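Local coordinates for protein AxyAgu115A (Amphibacillus xylanus NBRC 15112, PDB 6NPS) that probably acts as a family 115 alpha-glucuronidase, hydrolysing glucuronic acid substituents from glucuronoxylan-type hemicellulose, at residues 621-624 against 630-633; 180-185 against 195-200; 839-844 against 887-892. The protein carries 3 engineered substitutions. One frame throughout, in Å; residues are numbered along the deposited sequence.

How the contacts relate
From the N terminus the chain meets contact 2 first, where 180-185 and 195-200 close a loop of nine intervening residues in the barrel. Contact 1 follows far downstream: 630-633, in the loop just after helix 601-629, folds back on 621-624 in the last third of that helix. Contact 3 closes last, joining 839-844 to 887-892 across 42 residues in the C-terminal beta domain. The three run in series; none nests or crosses. Contacts 1 and 2 nevertheless touch, W185 NE1 probably hydrogen-bonding to K630 O, which ties the long helices to the barrel. Contact 3 lies about 56 Å from contact 1, centre to centre. Contacts 1 and 2 are short-range closures; contact 3 spans several strands.

Contact 1: 621-624 against 630-633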
loop_
_atom_site.group_PDB
_atom_site.type_symbol
_atom_site.label_atom_id
_atom_site.label_comp_id
_atom_site.label_asym_id
_atom_site.label_seq_id
_atom_site.Cartn_x
_atom_site.Cartn_y
_atom_site.Cartn_z
ATOM N N ASP A 621 0.070 -31.190 10.060
ATOM C CA ASP A 621 -0.574 -32.151 10.950
ATOM C C ASP A 621 -0.389 -33.573 10.454
ATOM O O ASP A 621 -0.123 -34.486 11.253
ATOM C CB ASP A 621 -2.065 -31.847 11.085
ATOM C CG ASP A 621 -2.325 -30.575 11.852
ATOM O OD1 ASP A 621 -3.284 -29.850 11.502
ATOM O OD2 ASP A 621 -1.556 -30.300 12.803
ATOM N N GLU A 622 -0.562 -33.790 9.140
ATOM C CA GLU A 622 -0.318 -35.115 8.580
ATOM C C GLU A 622 1.123 -35.554 8.831
ATOM O O GLU A 622 1.373 -36.697 9.231
ATOM C CB GLU A 622 -0.664 -35.133 7.079
ATOM C CG GLU A 622 -0.513 -36.520 6.428
ATOM C CD GLU A 622 -1.146 -36.640 5.000
ATOM O OE1 GLU A 622 -1.525 -35.598 4.398
ATOM O OE2 GLU A 622 -1.254 -37.796 4.492
ATOM N N TYR A 623 2.082 -34.640 8.672
ATOM C CA TYR A 623 3.485 -34.991 8.868
ATOM C C TYR A 623 3.759 -35.421 10.310
ATOM O O TYR A 623 4.532 -36.358 10.561
ATOM C CB TYR A 623 4.314 -33.784 8.497
ATOM C CG TYR A 623 5.808 -33.923 8.585
ATOM C CD1 TYR A 623 6.495 -34.912 7.873
ATOM C CD2 TYR A 623 6.535 -33.016 9.325
ATOM C CE1 TYR A 623 7.900 -35.010 7.937
ATOM C CE2 TYR A 623 7.922 -33.073 9.380
ATOM C CZ TYR A 623 8.597 -34.069 8.685
ATOM O OH TYR A 623 9.957 -34.097 8.740
ATOM N N HIS A 624 3.103 -34.764 11.265
ATOM C CA HIS A 624 3.278 -35.028 12.681
ATOM C C HIS A 624 2.558 -36.284 13.147
ATOM O O HIS A 624 2.820 -36.732 14.263
ATOM C CB HIS A 624 2.790 -33.818 13.487
ATOM C CG HIS A 624 3.699 -32.639 13.376
ATOM N ND1 HIS A 624 3.314 -31.362 13.718
ATOM C CD2 HIS A 624 4.971 -32.540 12.923
ATOM C CE1 HIS A 624 4.317 -30.530 13.491
ATOM N NE2 HIS A 624 5.332 -31.217 13.006
ATOM N N LYS A 630 6.375 -40.565 14.197
ATOM C CA LYS A 630 7.805 -40.663 13.910
ATOM C C LYS A 630 8.446 -39.290 13.685
ATOM O O LYS A 630 9.600 -39.068 14.087
ATOM C CB LYS A 630 8.000 -41.561 12.673
ATOM C CG LYS A 630 9.447 -41.910 12.334
ATOM C CD LYS A 630 9.549 -42.607 10.964
ATOM C CE LYS A 630 10.932 -43.253 10.714
ATOM N NZ LYS A 630 11.909 -43.133 11.845
ATOM N N PHE A 631 7.720 -38.359 13.040
ATOM C CA PHE A 631 8.217 -37.011 12.759
ATOM C C PHE A 631 7.524 -35.938 13.599
ATOM O O PHE A 631 7.549 -34.761 13.229
ATOM C CB PHE A 631 8.066 -36.689 11.268
ATOM C CG PHE A 631 8.622 -37.767 10.392
ATOM C CD1 PHE A 631 10.010 -37.925 10.270
ATOM C CD2 PHE A 631 7.787 -38.671 9.762
ATOM C CE1 PHE A 631 10.551 -38.972 9.494
ATOM C CE2 PHE A 631 8.329 -39.715 8.982
ATOM C CZ PHE A 631 9.710 -39.859 8.857
ATOM N N TYR A 632 6.925 -36.313 14.717
ATOM C CA TYR A 632 6.173 -35.343 15.505
ATOM C C TYR A 632 7.034 -34.142 15.888
ATOM O O TYR A 632 8.138 -34.285 16.417
ATOM C CB TYR A 632 5.617 -36.007 16.754
ATOM C CG TYR A 632 4.919 -35.044 17.687
ATOM C CD1 TYR A 632 5.602 -34.460 18.752
ATOM C CD2 TYR A 632 3.573 -34.713 17.504
ATOM C CE1 TYR A 632 4.976 -33.580 19.615
ATOM C CE2 TYR A 632 2.933 -33.824 18.366
ATOM C CZ TYR A 632 3.642 -33.266 19.423
ATOM O OH TYR A 632 3.030 -32.389 20.292
ATOM N N GLY A 633 6.512 -32.946 15.628
ATOM C CA GLY A 633 7.185 -31.720 15.983
ATOM C C GLY A 633 8.173 -31.206 14.959
ATOM O O GLY A 633 8.541 -30.023 15.021
HETATM O O HOH W 1 4.972 -38.497 12.286
#
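Y623 and F631 illustrate how a helix end can be packed by the chain that leaves it. F631 CB sits over one face of the Y623 ring, 3.9 Å from its centroid and only 18° off the ring normal, a CH-pi contact. The two rings lie almost parallel, yet they are slid so far apart, 5.3 Å between centroids, that they barely overlap; the methylene lies over the face, while the near corner of the phenyl ring only brushes Y623 CE1. With CG anti to the backbone N (chi1 -178°), the tyrosine ring swings out beneath F631. The same pair is joined by a water, which donates to Y623 O at 2.8 Å and accepts from F631 N at 2.9 Å, so both backbone groups are satisfied. The packing is equally close beside it: G633 N stands over one face of the H624 ring, 3.1 Å from H624 CD2, and G633 CA makes a CH-pi contact with that face. H624 NE2 is engaged by a hydrogen bond with G635 N, which probably helps to hold the imidazole in this rotation. The looser side is at Y632, partly exposed, whose CB stays 3.8 Å from H624 O while its ring presents only an edge to that carbonyl. Replacing Y623 by an alanine removes the ring under F631 CB, and would probably leave F631 without its aromatic support and Y573 without a stacking partner. The chain here turns back on the C-terminal part of helix 601-629. Helix 564-596 packs alongside, F568 against Y623 and A569 against F631, while the loop residues A455 and T456 also meet the tyrosine.

Contact 2: 180-185 against 195-200; sequences PAFGNW and AEMYDH
The first beta-alpha-beta passage of the eight-stranded parallel barrel carries this contact: between strands 170-174 and 212-214 come helices 181-190 and 195-207, and M197 of the second reaches F182 and W185 of the first. The backbones stay well apart, W185 CA and M197 CA being 9.8 Å from each other, so long side chains must bridge the gap. M197 does so with a chain that bends at chi2 (-90°) and again at chi3 (-87°), turning the thioether toward the phenylalanine. Its methyl meets the F182 ring at the edge, near the ring plane, with M197 CE 3.4 Å from F182 CE1. M197 SD lies 5.0 Å from the ring centroid, an oblique Met-aromatic contact. Further back along the same chain, M197 CG touches W185 CZ3 obliquely, at 3.9 Å. The methionine is therefore held at two points, near its root by the indole and at its end by the phenyl ring. The two aromatics also support each other: W185 CE3 rests over the centre of one F182 face. All three side chains are buried and apolar where they meet, while the indole N-H finds K630 O as its acceptor. Within 180-185, N184 ND2 donates to P180 O at 2.7 Å, nearly straight at 171°, and N184 N reaches the same oxygen from the opposite face of its plane. F190 adds an edge-to-face contact to W185. The contact thus joins two successive helices of one beta-alpha-beta crossover, an arrangement consistent with the TIM-barrel fold assigned to glycosyl hydrolase family 115.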
loop_
_atom_site.group_PDB
_atom_site.type_symbol
_atom_site.label_atom_id
_atom_site.label_comp_id
_atom_site.label_asym_id
_atom_site.label_seq_id
_atom_site.Cartn_x
_atom_site.Cartn_y
_atom_site.Cartn_z
ATOM N N PRO A 180 11.455 -24.844 18.029
ATOM C CA PRO A 180 10.709 -25.832 18.824
ATOM C C PRO A 180 10.703 -27.269 18.255
ATOM O O PRO A 180 10.361 -28.213 18.974
ATOM C CB PRO A 180 9.292 -25.253 18.814
ATOM C CG PRO A 180 9.187 -24.629 17.434
ATOM C CD PRO A 180 10.572 -24.125 17.083
ATOM N N ALA A 181 11.074 -27.428 16.986
ATOM C CA ALA A 181 10.934 -28.712 16.304
ATOM C C ALA A 181 11.660 -29.874 17.000
ATOM O O ALA A 181 11.010 -30.736 17.605
ATOM C CB ALA A 181 11.423 -28.585 14.859
ATOM N N PHE A 182 12.997 -29.913 16.897
ATOM C CA PHE A 182 13.778 -31.041 17.413
ATOM C C PHE A 182 13.503 -31.283 18.892
ATOM O O PHE A 182 13.437 -32.433 19.335
ATOM C CB PHE A 182 15.269 -30.783 17.190
ATOM C CG PHE A 182 16.118 -32.013 17.126
ATOM C CD1 PHE A 182 16.733 -32.516 18.260
ATOM C CD2 PHE A 182 16.370 -32.624 15.923
ATOM C CE1 PHE A 182 17.543 -33.634 18.192
ATOM C CE2 PHE A 182 17.171 -33.725 15.851
ATOM C CZ PHE A 182 17.766 -34.234 16.994
ATOM N N GLY A 183 13.351 -30.212 19.671
ATOM C CA GLY A 183 13.125 -30.382 21.098
ATOM C C GLY A 183 11.875 -31.194 21.382
ATOM O O GLY A 183 11.920 -32.211 22.078
ATOM N N ASN A 184 10.748 -30.781 20.797
ATOM C CA ASN A 184 9.499 -31.530 20.941
ATOM C C ASN A 184 9.608 -32.936 20.362
ATOM O O ASN A 184 9.008 -33.880 20.887
ATOM C CB ASN A 184 8.372 -30.782 20.244
ATOM C CG ASN A 184 7.875 -29.622 21.058
ATOM O OD1 ASN A 184 6.939 -29.769 21.834
ATOM N ND2 ASN A 184 8.493 -28.458 20.884
ATOM N N TRP A 185 10.327 -33.086 19.257
ATOM C CA TRP A 185 10.483 -34.401 18.640
ATOM C C TRP A 185 11.251 -35.337 19.566
ATOM O O TRP A 185 10.815 -36.460 19.840
ATOM C CB TRP A 185 11.211 -34.260 17.298
ATOM C CG TRP A 185 11.561 -35.554 16.630
ATOM C CD1 TRP A 185 10.720 -36.365 15.942
ATOM C CD2 TRP A 185 12.842 -36.195 16.617
ATOM N NE1 TRP A 185 11.400 -37.478 15.468
ATOM C CE2 TRP A 185 12.707 -37.391 15.860
ATOM C CE3 TRP A 185 14.099 -35.865 17.135
ATOM C CZ2 TRP A 185 13.784 -38.265 15.621
ATOM C CZ3 TRP A 185 15.177 -36.748 16.909
ATOM C CH2 TRP A 185 15.006 -37.927 16.154
ATOM N N ALA A 195 21.052 -40.652 25.148
ATOM C CA ALA A 195 21.775 -41.622 24.328
ATOM C C ALA A 195 20.844 -42.410 23.425
ATOM O O ALA A 195 21.263 -42.878 22.362
ATOM C CB ALA A 195 22.539 -42.586 25.235
ATOM N N GLU A 196 19.600 -42.615 23.858
ATOM C CA GLU A 196 18.635 -43.344 23.038
ATOM C C GLU A 196 18.351 -42.586 21.752
ATOM O O GLU A 196 18.331 -43.166 20.654
ATOM C CB GLU A 196 17.343 -43.565 23.824
ATOM C CG GLU A 196 17.396 -44.704 24.864
ATOM C CD GLU A 196 18.671 -44.707 25.727
ATOM O OE1 GLU A 196 18.933 -43.714 26.447
ATOM O OE2 GLU A 196 19.418 -45.710 25.677
ATOM N N MET A 197 18.143 -41.281 21.870
ATOM C CA MET A 197 17.964 -40.457 20.690
ATOM C C MET A 197 19.247 -40.392 19.862
ATOM O O MET A 197 19.213 -40.600 18.642
ATOM C CB MET A 197 17.487 -39.073 21.120
ATOM C CG MET A 197 17.139 -38.155 19.954
ATOM S SD MET A 197 18.611 -37.236 19.484
ATOM C CE MET A 197 18.477 -35.831 20.594
ATOM N N TYR A 198 20.406 -40.172 20.515
ATOM C CA TYR A 198 21.628 -39.922 19.757
ATOM C C TYR A 198 22.108 -41.152 19.013
ATOM O O TYR A 198 22.852 -41.012 18.041
ATOM C CB TYR A 198 22.769 -39.398 20.665
ATOM C CG TYR A 198 22.749 -37.863 20.679
ATOM C CD1 TYR A 198 23.089 -37.142 19.533
ATOM C CD2 TYR A 198 22.365 -37.167 21.805
ATOM C CE1 TYR A 198 23.037 -35.760 19.501
ATOM C CE2 TYR A 198 22.322 -35.775 21.813
ATOM C CZ TYR A 198 22.654 -35.075 20.644
ATOM O OH TYR A 198 22.623 -33.708 20.616
ATOM N N ASP A 199 21.719 -42.346 19.461
ATOM C CA ASP A 199 22.071 -43.551 18.721
ATOM C C ASP A 199 21.560 -43.472 17.276
ATOM O O ASP A 199 22.278 -43.833 16.340
ATOM C CB ASP A 199 21.530 -44.777 19.460
ATOM C CG ASP A 199 22.077 -46.077 18.904
ATOM O OD1 ASP A 199 21.262 -46.902 18.429
ATOM O OD2 ASP A 199 23.309 -46.273 18.926
ATOM N N HIS A 200 20.358 -42.931 17.067
ATOM C CA HIS A 200 19.845 -42.756 15.694
ATOM C C HIS A 200 20.619 -41.693 14.903
ATOM O O HIS A 200 20.816 -41.820 13.677
ATOM C CB HIS A 200 18.371 -42.382 15.744
ATOM C CG HIS A 200 17.518 -43.400 16.436
ATOM N ND1 HIS A 200 16.988 -44.496 15.784
ATOM C CD2 HIS A 200 17.099 -43.486 17.722
ATOM C CE1 HIS A 200 16.282 -45.215 16.639
ATOM N NE2 HIS A 200 16.336 -44.625 17.823
#

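Contact 3: 839-844 against 887-892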
loop_
_atom_site.group_PDB
_atom_site.type_symbol
_atom_site.label_atom_id
_atom_site.label_comp_id
_atom_site.label_asym_id
_atom_site.label_seq_id
_atom_site.Cartn_x
_atom_site.Cartn_y
_atom_site.Cartn_z
ATOM N N TYR A 839 42.544 -14.222 -12.954
ATOM C CA TYR A 839 42.898 -14.064 -14.352
ATOM C C TYR A 839 43.272 -12.618 -14.648
ATOM O O TYR A 839 42.810 -11.695 -13.977
ATOM C CB TYR A 839 41.704 -14.490 -15.229
ATOM C CG TYR A 839 41.377 -15.956 -15.102
ATOM C CD1 TYR A 839 40.277 -16.395 -14.369
ATOM C CD2 TYR A 839 42.189 -16.917 -15.723
ATOM C CE1 TYR A 839 39.985 -17.754 -14.254
ATOM C CE2 TYR A 839 41.928 -18.252 -15.614
ATOM C CZ TYR A 839 40.828 -18.678 -14.889
ATOM O OH TYR A 839 40.589 -20.041 -14.795
ATOM N N GLN A 840 44.088 -12.416 -15.679
ATOM C CA GLN A 840 44.443 -11.081 -16.149
ATOM C C GLN A 840 44.065 -10.940 -17.613
ATOM O O GLN A 840 44.451 -11.774 -18.432
ATOM C CB GLN A 840 45.936 -10.829 -15.951
ATOM C CG GLN A 840 46.321 -10.847 -14.496
ATOM C CD GLN A 840 47.261 -9.722 -14.139
ATOM O OE1 GLN A 840 48.293 -9.944 -13.502
ATOM N NE2 GLN A 840 46.914 -8.501 -14.549
ATOM N N VAL A 841 43.317 -9.881 -17.939
ATOM C CA VAL A 841 42.920 -9.649 -19.322
ATOM C C VAL A 841 44.152 -9.500 -20.194
ATOM O O VAL A 841 45.144 -8.850 -19.827
ATOM C CB VAL A 841 41.989 -8.430 -19.445
ATOM C CG1 VAL A 841 41.714 -8.125 -20.913
ATOM C CG2 VAL A 841 40.649 -8.646 -18.670
ATOM N N GLY A 842 44.156 -10.217 -21.287
ATOM C CA GLY A 842 45.240 -10.185 -22.227
ATOM C C GLY A 842 46.319 -11.167 -21.915
ATOM O O GLY A 842 47.194 -11.419 -22.678
ATOM N N LYS A 843 46.234 -11.761 -20.775
ATOM C CA LYS A 843 47.206 -12.769 -20.407
ATOM C C LYS A 843 46.687 -14.196 -20.445
ATOM O O LYS A 843 47.016 -14.968 -21.350
ATOM C CB LYS A 843 47.639 -12.363 -18.985
ATOM C CG LYS A 843 48.759 -13.192 -18.391
ATOM C CD LYS A 843 49.341 -12.553 -17.112
ATOM C CE LYS A 843 49.500 -13.557 -15.983
ATOM N NZ LYS A 843 49.117 -12.947 -14.662
ATOM N N ASP A 844 45.823 -14.531 -19.493
ATOM C CA ASP A 844 45.240 -15.861 -19.397
ATOM C C ASP A 844 43.719 -15.854 -19.233
ATOM O O ASP A 844 43.127 -16.928 -19.108
ATOM C CB ASP A 844 45.874 -16.615 -18.216
ATOM C CG ASP A 844 45.697 -15.869 -16.880
ATOM O OD1 ASP A 844 46.001 -16.433 -15.810
ATOM O OD2 ASP A 844 45.219 -14.711 -16.898
ATOM N N ASN A 887 36.906 -1.395 -28.651
ATOM C CA ASN A 887 37.398 -0.455 -27.660
ATOM C C ASN A 887 38.277 -1.177 -26.633
ATOM O O ASN A 887 38.418 -2.405 -26.636
ATOM C CB ASN A 887 36.230 0.245 -26.973
ATOM C CG ASN A 887 35.230 0.831 -27.963
ATOM O OD1 ASN A 887 35.593 1.180 -29.089
ATOM N ND2 ASN A 887 33.965 0.920 -27.559
ATOM N N ASP A 888 38.891 -0.401 -25.751
ATOM C CA ASP A 888 39.725 -1.003 -24.727
ATOM C C ASP A 888 38.884 -1.851 -23.782
ATOM O O ASP A 888 37.701 -1.583 -23.550
ATOM C CB ASP A 888 40.469 0.069 -23.937
ATOM C CG ASP A 888 41.475 0.814 -24.777
ATOM O OD1 ASP A 888 41.885 1.918 -24.360
ATOM O OD2 ASP A 888 41.853 0.297 -25.852
ATOM N N VAL A 889 39.508 -2.906 -23.252
ATOM C CA VAL A 889 38.879 -3.676 -22.190
ATOM C C VAL A 889 38.728 -2.777 -20.977
ATOM O O VAL A 889 39.610 -1.971 -20.664
ATOM C CB VAL A 889 39.711 -4.928 -21.862
ATOM C CG1 VAL A 889 39.003 -5.784 -20.832
ATOM C CG2 VAL A 889 39.955 -5.734 -23.112
ATOM N N ASP A 890 37.590 -2.878 -20.307
ATOM C CA ASP A 890 37.367 -2.157 -19.065
ATOM C C ASP A 890 37.196 -3.178 -17.955
ATOM O O ASP A 890 36.294 -4.016 -18.016
ATOM C CB ASP A 890 36.145 -1.249 -19.158
ATOM C CG ASP A 890 36.075 -0.260 -18.014
ATOM O OD1 ASP A 890 37.130 0.011 -17.393
ATOM O OD2 ASP A 890 34.964 0.244 -17.737
ATOM N N VAL A 891 38.059 -3.117 -16.949
ATOM C CA VAL A 891 37.947 -4.001 -15.798
ATOM C C VAL A 891 37.085 -3.303 -14.748
ATOM O O VAL A 891 37.436 -2.226 -14.260
ATOM C CB VAL A 891 39.333 -4.365 -15.258
ATOM C CG1 VAL A 891 39.202 -5.252 -14.025
ATOM C CG2 VAL A 891 40.142 -5.037 -16.361
ATOM N N ILE A 892 35.929 -3.887 -14.441
ATOM C CA ILE A 892 34.893 -3.225 -13.657
ATOM C C ILE A 892 34.700 -3.996 -12.366
ATOM O O ILE A 892 34.793 -5.227 -12.345
ATOM C CB ILE A 892 33.541 -3.103 -14.411
ATOM C CG1 ILE A 892 32.994 -4.475 -14.792
ATOM C CG2 ILE A 892 33.637 -2.202 -15.656
ATOM C CD1 ILE A 892 31.483 -4.511 -14.882
#
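No flat side chain of the two segments takes part where V841 meets V889; the aromatic ring closest in sequence, that of Y839, has D844 OD2 at its edge, in the ring plane. That carboxylate oxygen is also the acceptor for Q840 N, at 2.8 Å and an angle of 176°, approached nearly in line with its C-O bond. The loop is shaped further by Q840 O, which takes K843 N at 2.9 Å and, more loosely, D844 N at 3.3 Å. V841 and G842 occupy the two central positions of this type II turn, and G842 has a positive phi (88°) at which a CB would collide with the carbonyl O of V841, so that glycine suits the position. The turn offers V841 to the other segment, where the two valines meet tip to tip. V841 CG1 stands anti to the backbone N (chi1 174°), which carries it to within 3.6 Å of V889 CG1 and 3.7 Å of V889 CG2. V841 CG2 lies 3.9 Å from V889 CG1 and, more loosely, 4.3 Å from V891 CG2. Alternation along the chain explains the pairing, V889 and V891 facing the loop while D890 points away. Strand 879-884 holds that edge through backbone bonds of D890 with I882 and I892 with A880. Y933 of strand 926-934 touches both V841 and V889. With no hydrogen bond or charge between the segments, the chemistry implies a modest, non-directional van der Waals contact at the domain surface, partly shielding methyl groups from water.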